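Local atomic coordinates of uridylate kinase (Archaeoglobus fulgidus, PDB entry 2IJ9), a protein that probably catalyses the reversible, ATP-dependent phosphorylation of UMP to UDP, a step of pyrimidine nucleotide synthesis. Residues B[21-33]-B[199-211]. The protein carries 1 engineered substitution. Numbering follows the deposited sequence.
Sequences EFAKTIESVAQQN and LGTPENIMKAVKG
F22 sets CG anti to its own carbonyl carbon (chi1 -81°), and its ring reaches the start of helix 202-209. M206 has CG anti to the backbone N (chi1 -168°), then bends at chi2 and chi3, which carries its methyl back toward helix 21-32. P202 CD lies over one face of the F22 ring, 3.9 Å from the centroid, in a CH-pi contact. I205 CD1 meets the ring edge, 3.8 Å from F22 CE1. G200 O is also near the ring plane, beside F22 CZ. With an alanine at F22, P202 CD would probably lose the ring face it rests on, and I205 CD1 its aromatic neighbour. P202 CG packs on E21 CG at 3.6 Å, and P202 CB faces T25 OG1. T25 CG2 lies 3.7 Å from I205 CG2. One turn on, M206 CE sits against S28 CB at 3.7 Å. M206 runs alongside V29 in the opposite sense, its CE near V29 CG2. V29 CG1 and V209 CG2 meet tip to tip, 3.7 Å apart. The contact is thus mainly apolar. The two helices run nearly parallel, their axes 9.6 Å apart and crossing at -16°. Beneath them I26 and V29 touch strand 34-39, while I205 touches strands 131-136 and 195-199. S148 of the second subunit packs on T25 and P202. The backbone of G200 is hydrogen-bonded to T136, a predicted ATP-binding residue. Helix 16-32 forms the beta-alpha-beta crossover between parallel strands 2-7 and 34-39, and helix 202-209 follows strand 195-199. Both pack on one sheet, as in the alpha/beta/alpha sandwich of the amino acid kinase family.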
ATOM      1  N   GLU B  21     -15.301  10.143  -0.733  1.00 86.23           N
ATOM      2  CA  GLU B  21     -15.739  11.111   0.264  1.00 93.41           C
ATOM      3  C   GLU B  21     -15.205  12.510  -0.044  1.00 88.17           C
ATOM      4  O   GLU B  21     -15.960  13.487   0.013  1.00 99.60           O
ATOM      5  CB  GLU B  21     -15.308  10.659   1.665  1.00101.58           C
ATOM      6  CG  GLU B  21     -16.141  11.217   2.818  1.00127.87           C
ATOM      7  CD  GLU B  21     -15.539  10.927   4.195  1.00125.13           C
ATOM      8  OE1 GLU B  21     -14.296  10.821   4.298  1.00137.85           O
ATOM      9  OE2 GLU B  21     -16.309  10.816   5.178  1.00139.21           O
ATOM     10  N   PHE B  22     -13.920  12.607  -0.388  1.00 84.21           N
ATOM     11  CA  PHE B  22     -13.321  13.897  -0.780  1.00 85.09           C
ATOM     12  C   PHE B  22     -13.899  14.477  -2.075  1.00 84.19           C
ATOM     13  O   PHE B  22     -14.250  15.664  -2.127  1.00 75.99           O
ATOM     14  CB  PHE B  22     -11.805  13.782  -0.912  1.00 75.60           C
ATOM     15  CG  PHE B  22     -11.077  13.856   0.394  1.00 91.44           C
ATOM     16  CD1 PHE B  22     -10.810  15.083   0.992  1.00 83.87           C
ATOM     17  CD2 PHE B  22     -10.647  12.700   1.024  1.00 99.33           C
ATOM     18  CE1 PHE B  22     -10.128  15.149   2.202  1.00104.94           C
ATOM     19  CE2 PHE B  22      -9.970  12.758   2.230  1.00 99.61           C
ATOM     20  CZ  PHE B  22      -9.708  13.984   2.819  1.00110.10           C
ATOM     21  N   ALA B  23     -13.990  13.642  -3.112  1.00 80.56           N
ATOM     22  CA  ALA B  23     -14.569  14.053  -4.390  1.00 81.61           C
ATOM     23  C   ALA B  23     -15.959  14.640  -4.192  1.00 84.54           C
ATOM     24  O   ALA B  23     -16.244  15.747  -4.644  1.00 89.42           O
ATOM     25  CB  ALA B  23     -14.623  12.892  -5.366  1.00 67.51           C
ATOM     26  N   LYS B  24     -16.808  13.906  -3.480  1.00 86.68           N
ATOM     27  CA  LYS B  24     -18.180  14.333  -3.241  1.00 87.46           C
ATOM     28  C   LYS B  24     -18.261  15.724  -2.627  1.00 89.53           C
ATOM     29  O   LYS B  24     -19.104  16.536  -3.036  1.00 90.08           O
ATOM     30  CB  LYS B  24     -18.937  13.305  -2.400  1.00 89.60           C
ATOM     31  CG  LYS B  24     -19.408  12.095  -3.212  1.00 96.81           C
ATOM     32  CD  LYS B  24     -20.641  11.450  -2.611  1.00122.42           C
ATOM     33  CE  LYS B  24     -21.153  10.325  -3.495  1.00143.51           C
ATOM     34  NZ  LYS B  24     -22.436   9.758  -2.992  1.00158.45           N
ATOM     35  N   THR B  25     -17.376  15.998  -1.671  1.00 73.11           N
ATOM     36  CA  THR B  25     -17.254  17.338  -1.117  1.00 77.62           C
ATOM     37  C   THR B  25     -16.831  18.350  -2.190  1.00 83.47           C
ATOM     38  O   THR B  25     -17.448  19.418  -2.331  1.00 93.27           O
ATOM     39  CB  THR B  25     -16.295  17.357   0.084  1.00 84.34           C
ATOM     40  OG1 THR B  25     -16.991  16.873   1.232  1.00 98.80           O
ATOM     41  CG2 THR B  25     -15.788  18.761   0.387  1.00 90.66           C
ATOM     42  N   ILE B  26     -15.813  18.002  -2.973  1.00 80.07           N
ATOM     43  CA  ILE B  26     -15.288  18.918  -3.987  1.00 77.40           C
ATOM     44  C   ILE B  26     -16.357  19.213  -5.032  1.00 78.78           C
ATOM     45  O   ILE B  26     -16.547  20.355  -5.433  1.00 94.43           O
ATOM     46  CB  ILE B  26     -14.013  18.355  -4.641  1.00 75.40           C
ATOM     47  CG1 ILE B  26     -12.867  18.332  -3.626  1.00 58.57           C
ATOM     48  CG2 ILE B  26     -13.602  19.178  -5.855  1.00 59.06           C
ATOM     49  CD1 ILE B  26     -11.715  17.415  -4.036  1.00101.26           C
ATOM     50  N   GLU B  27     -17.081  18.179  -5.428  1.00 77.35           N
ATOM     51  CA  GLU B  27     -18.198  18.323  -6.344  1.00 83.03           C
ATOM     52  C   GLU B  27     -19.289  19.245  -5.798  1.00 84.20           C
ATOM     53  O   GLU B  27     -19.808  20.075  -6.536  1.00 83.32           O
ATOM     54  CB  GLU B  27     -18.777  16.950  -6.664  1.00 87.07           C
ATOM     55  CG  GLU B  27     -19.905  16.975  -7.650  1.00 87.32           C
ATOM     56  CD  GLU B  27     -19.450  17.379  -9.017  1.00102.68           C
ATOM     57  OE1 GLU B  27     -18.750  16.571  -9.674  1.00 81.64           O
ATOM     58  OE2 GLU B  27     -19.808  18.503  -9.429  1.00112.54           O
ATOM     59  N   SER B  28     -19.627  19.097  -4.516  1.00 84.16           N
ATOM     60  CA  SER B  28     -20.540  20.026  -3.828  1.00 93.28           C
ATOM     61  C   SER B  28     -20.091  21.472  -3.923  1.00 86.85           C
ATOM     62  O   SER B  28     -20.859  22.341  -4.359  1.00 90.28           O
ATOM     63  CB  SER B  28     -20.701  19.667  -2.351  1.00 81.86           C
ATOM     64  OG  SER B  28     -21.932  19.013  -2.123  1.00116.08           O
ATOM     65  N   VAL B  29     -18.849  21.725  -3.518  1.00 74.78           N
ATOM     66  CA  VAL B  29     -18.295  23.068  -3.590  1.00 82.76           C
ATOM     67  C   VAL B  29     -18.283  23.590  -5.029  1.00 93.79           C
ATOM     68  O   VAL B  29     -18.516  24.776  -5.273  1.00101.43           O
ATOM     69  CB  VAL B  29     -16.893  23.132  -2.978  1.00 71.02           C
ATOM     70  CG1 VAL B  29     -16.385  24.558  -2.967  1.00 76.43           C
ATOM     71  CG2 VAL B  29     -16.920  22.602  -1.563  1.00 77.29           C
ATOM     72  N   ALA B  30     -18.055  22.682  -5.974  1.00103.50           N
ATOM     73  CA  ALA B  30     -18.050  23.009  -7.395  1.00106.01           C
ATOM     74  C   ALA B  30     -19.419  23.367  -7.971  1.00107.66           C
ATOM     75  O   ALA B  30     -19.487  24.085  -8.974  1.00113.30           O
ATOM     76  CB  ALA B  30     -17.443  21.884  -8.189  1.00113.27           C
ATOM     77  N   GLN B  31     -20.495  22.868  -7.356  1.00106.68           N
ATOM     78  CA  GLN B  31     -21.855  23.206  -7.806  1.00110.37           C
ATOM     79  C   GLN B  31     -22.078  24.715  -7.722  1.00110.73           C
ATOM     80  O   GLN B  31     -22.597  25.330  -8.656  1.00102.50           O
ATOM     81  CB  GLN B  31     -22.941  22.480  -6.994  1.00103.50           C
ATOM     82  CG  GLN B  31     -22.761  20.978  -6.803  1.00124.21           C
ATOM     83  CD  GLN B  31     -23.132  20.131  -8.019  1.00136.38           C
ATOM     84  OE1 GLN B  31     -23.246  20.629  -9.140  1.00101.59           O
ATOM     85  NE2 GLN B  31     -23.312  18.832  -7.792  1.00137.40           N
ATOM     86  N   GLN B  32     -21.661  25.295  -6.601  1.00116.60           N
ATOM     87  CA  GLN B  32     -21.765  26.734  -6.375  1.00121.03           C
ATOM     88  C   GLN B  32     -20.569  27.528  -6.930  1.00112.51           C
ATOM     89  O   GLN B  32     -20.745  28.612  -7.484  1.00113.70           O
ATOM     90  CB  GLN B  32     -21.985  27.039  -4.876  1.00125.89           C
ATOM     91  CG  GLN B  32     -21.513  25.930  -3.893  1.00139.13           C
ATOM     92  CD  GLN B  32     -21.563  26.348  -2.412  1.00132.57           C
ATOM     93  OE1 GLN B  32     -20.736  25.913  -1.607  1.00101.83           O
ATOM     94  NE2 GLN B  32     -22.535  27.187  -2.055  1.00137.15           N
ATOM     95  N   ASN B  33     -19.362  26.979  -6.803  1.00108.71           N
ATOM     96  CA  ASN B  33     -18.139  27.764  -6.987  1.00 91.55           C
ATOM     97  C   ASN B  33     -17.162  27.207  -8.008  1.00 91.38           C
ATOM     98  O   ASN B  33     -17.497  26.302  -8.786  1.00 90.09           O
ATOM     99  CB  ASN B  33     -17.398  27.901  -5.657  1.00 98.32           C
ATOM    100  CG  ASN B  33     -18.317  28.212  -4.499  1.00108.34           C
ATOM    101  OD1 ASN B  33     -18.578  27.348  -3.659  1.00102.31           O
ATOM    102  ND2 ASN B  33     -18.816  29.446  -4.444  1.00119.08           N
ATOM    103  N   LEU B 199      -7.331  20.373   9.448  1.00 72.43           N
ATOM    104  CA  LEU B 199      -7.373  18.937   9.331  1.00 80.77           C
ATOM    105  C   LEU B 199      -8.258  18.555   8.133  1.00 84.36           C
ATOM    106  O   LEU B 199      -9.474  18.793   8.117  1.00 80.64           O
ATOM    107  CB  LEU B 199      -7.840  18.304  10.641  1.00 82.47           C
ATOM    108  CG  LEU B 199      -7.657  16.787  10.663  1.00 98.43           C
ATOM    109  CD1 LEU B 199      -6.949  16.355  11.933  1.00102.62           C
ATOM    110  CD2 LEU B 199      -8.989  16.030  10.439  1.00 79.50           C
ATOM    111  N   GLY B 200      -7.616  17.978   7.124  1.00 78.11           N
ATOM    112  CA  GLY B 200      -8.264  17.691   5.863  1.00 85.61           C
ATOM    113  C   GLY B 200      -9.339  16.632   5.933  1.00 90.36           C
ATOM    114  O   GLY B 200      -9.081  15.459   5.669  1.00109.66           O
ATOM    115  N   THR B 201     -10.547  17.043   6.294  1.00 77.70           N
ATOM    116  CA  THR B 201     -11.689  16.160   6.181  1.00 85.48           C
ATOM    117  C   THR B 201     -12.790  16.909   5.458  1.00 89.59           C
ATOM    118  O   THR B 201     -12.953  18.119   5.660  1.00 99.88           O
ATOM    119  CB  THR B 201     -12.160  15.661   7.559  1.00 85.78           C
ATOM    120  OG1 THR B 201     -13.511  15.188   7.468  1.00119.28           O
ATOM    121  CG2 THR B 201     -12.100  16.771   8.580  1.00103.10           C
ATOM    122  N   PRO B 202     -13.525  16.205   4.586  1.00 79.83           N
ATOM    123  CA  PRO B 202     -14.707  16.700   3.868  1.00 88.14           C
ATOM    124  C   PRO B 202     -15.543  17.725   4.641  1.00 99.08           C
ATOM    125  O   PRO B 202     -15.943  18.735   4.057  1.00102.75           O
ATOM    126  CB  PRO B 202     -15.510  15.425   3.625  1.00 82.20           C
ATOM    127  CG  PRO B 202     -14.449  14.357   3.453  1.00 86.74           C
ATOM    128  CD  PRO B 202     -13.203  14.819   4.210  1.00 73.72           C
ATOM    129  N   GLU B 203     -15.792  17.476   5.930  1.00101.52           N
ATOM    130  CA  GLU B 203     -16.516  18.430   6.775  1.00101.81           C
ATOM    131  C   GLU B 203     -15.766  19.742   6.913  1.00 94.49           C
ATOM    132  O   GLU B 203     -16.337  20.803   6.673  1.00100.51           O
ATOM    133  CB  GLU B 203     -16.797  17.874   8.176  1.00106.23           C
ATOM    134  CG  GLU B 203     -17.724  18.779   9.005  1.00115.16           C
ATOM    135  CD  GLU B 203     -17.521  18.656  10.504  1.00122.25           C
ATOM    136  OE1 GLU B 203     -17.217  17.551  10.986  1.00123.12           O
ATOM    137  OE2 GLU B 203     -17.680  19.674  11.203  1.00141.59           O
ATOM    138  N   ASN B 204     -14.496  19.667   7.296  1.00 78.48           N
ATOM    139  CA  ASN B 204     -13.697  20.869   7.516  1.00 87.88           C
ATOM    140  C   ASN B 204     -13.500  21.684   6.259  1.00 90.87           C
ATOM    141  O   ASN B 204     -13.489  22.917   6.305  1.00103.15           O
ATOM    142  CB  ASN B 204     -12.321  20.519   8.059  1.00 97.40           C
ATOM    143  CG  ASN B 204     -12.360  20.083   9.487  1.00103.10           C
ATOM    144  OD1 ASN B 204     -13.387  19.600   9.975  1.00100.93           O
ATOM    145  ND2 ASN B 204     -11.230  20.230  10.174  1.00 92.39           N
ATOM    146  N   ILE B 205     -13.320  20.984   5.145  1.00 84.11           N
ATOM    147  CA  ILE B 205     -13.149  21.632   3.854  1.00 78.01           C
ATOM    148  C   ILE B 205     -14.397  22.448   3.522  1.00 90.25           C
ATOM    149  O   ILE B 205     -14.282  23.652   3.213  1.00 69.20           O
ATOM    150  CB  ILE B 205     -12.811  20.589   2.769  1.00 81.09           C
ATOM    151  CG1 ILE B 205     -11.358  20.133   2.957  1.00 92.52           C
ATOM    152  CG2 ILE B 205     -13.061  21.138   1.356  1.00 57.57           C
ATOM    153  CD1 ILE B 205     -10.996  18.862   2.222  1.00 75.06           C
ATOM    154  N   MET B 206     -15.563  21.794   3.645  1.00 90.87           N
ATOM    155  CA  MET B 206     -16.883  22.417   3.483  1.00 94.46           C
ATOM    156  C   MET B 206     -17.078  23.637   4.382  1.00 94.80           C
ATOM    157  O   MET B 206     -17.544  24.674   3.919  1.00 97.71           O
ATOM    158  CB  MET B 206     -17.989  21.401   3.765  1.00102.08           C
ATOM    159  CG  MET B 206     -19.374  21.871   3.354  1.00111.09           C
ATOM    160  SD  MET B 206     -19.477  22.202   1.585  1.00 98.42           S
ATOM    161  CE  MET B 206     -19.248  20.560   0.929  1.00119.95           C
ATOM    162  N   LYS B 207     -16.717  23.490   5.658  1.00 90.28           N
ATOM    163  CA  LYS B 207     -16.720  24.583   6.631  1.00 87.09           C
ATOM    164  C   LYS B 207     -15.835  25.751   6.222  1.00 86.66           C
ATOM    165  O   LYS B 207     -16.283  26.897   6.241  1.00 83.43           O
ATOM    166  CB  LYS B 207     -16.285  24.082   8.009  1.00 91.59           C
ATOM    167  CG  LYS B 207     -17.329  23.203   8.698  1.00107.49           C
ATOM    168  CD  LYS B 207     -16.869  22.768  10.077  1.00104.81           C
ATOM    169  CE  LYS B 207     -17.038  23.881  11.104  1.00126.80           C
ATOM    170  NZ  LYS B 207     -16.821  23.389  12.492  1.00139.52           N
ATOM    171  N   ALA B 208     -14.589  25.453   5.850  1.00 92.56           N
ATOM    172  CA  ALA B 208     -13.638  26.471   5.370  1.00 96.95           C
ATOM    173  C   ALA B 208     -14.139  27.237   4.137  1.00 99.12           C
ATOM    174  O   ALA B 208     -13.988  28.469   4.073  1.00 92.99           O
ATOM    175  CB  ALA B 208     -12.284  25.852   5.101  1.00 88.46           C
ATOM    176  N   VAL B 209     -14.729  26.504   3.183  1.00 81.75           N
ATOM    177  CA  VAL B 209     -15.419  27.104   2.040  1.00 93.35           C
ATOM    178  C   VAL B 209     -16.515  28.075   2.489  1.00102.04           C
ATOM    179  O   VAL B 209     -16.581  29.210   2.022  1.00102.88           O
ATOM    180  CB  VAL B 209     -16.040  26.027   1.124  1.00 95.55           C
ATOM    181  CG1 VAL B 209     -17.019  26.647   0.138  1.00 87.25           C
ATOM    182  CG2 VAL B 209     -14.962  25.284   0.380  1.00109.81           C
ATOM    183  N   LYS B 210     -17.352  27.637   3.424  1.00106.91           N
ATOM    184  CA  LYS B 210     -18.439  28.463   3.941  1.00103.26           C
ATOM    185  C   LYS B 210     -17.974  29.556   4.915  1.00102.05           C
ATOM    186  O   LYS B 210     -18.791  30.154   5.615  1.00104.13           O
ATOM    187  CB  LYS B 210     -19.517  27.572   4.564  1.00 94.44           C
ATOM    188  CG  LYS B 210     -20.416  26.902   3.521  1.00110.99           C
ATOM    189  CD  LYS B 210     -20.724  25.445   3.857  1.00116.08           C
ATOM    190  CE  LYS B 210     -21.731  25.287   4.982  1.00 96.40           C
ATOM    191  NZ  LYS B 210     -23.113  25.498   4.493  1.00120.03           N
ATOM    192  N   GLY B 211     -16.663  29.805   4.945  1.00103.40           N
ATOM    193  CA  GLY B 211     -16.056  30.909   5.694  1.00104.11           C
ATOM    194  C   GLY B 211     -16.235  30.887   7.202  1.00103.02           C
ATOM    195  O   GLY B 211     -16.572  31.906   7.808  1.00105.92           O
TER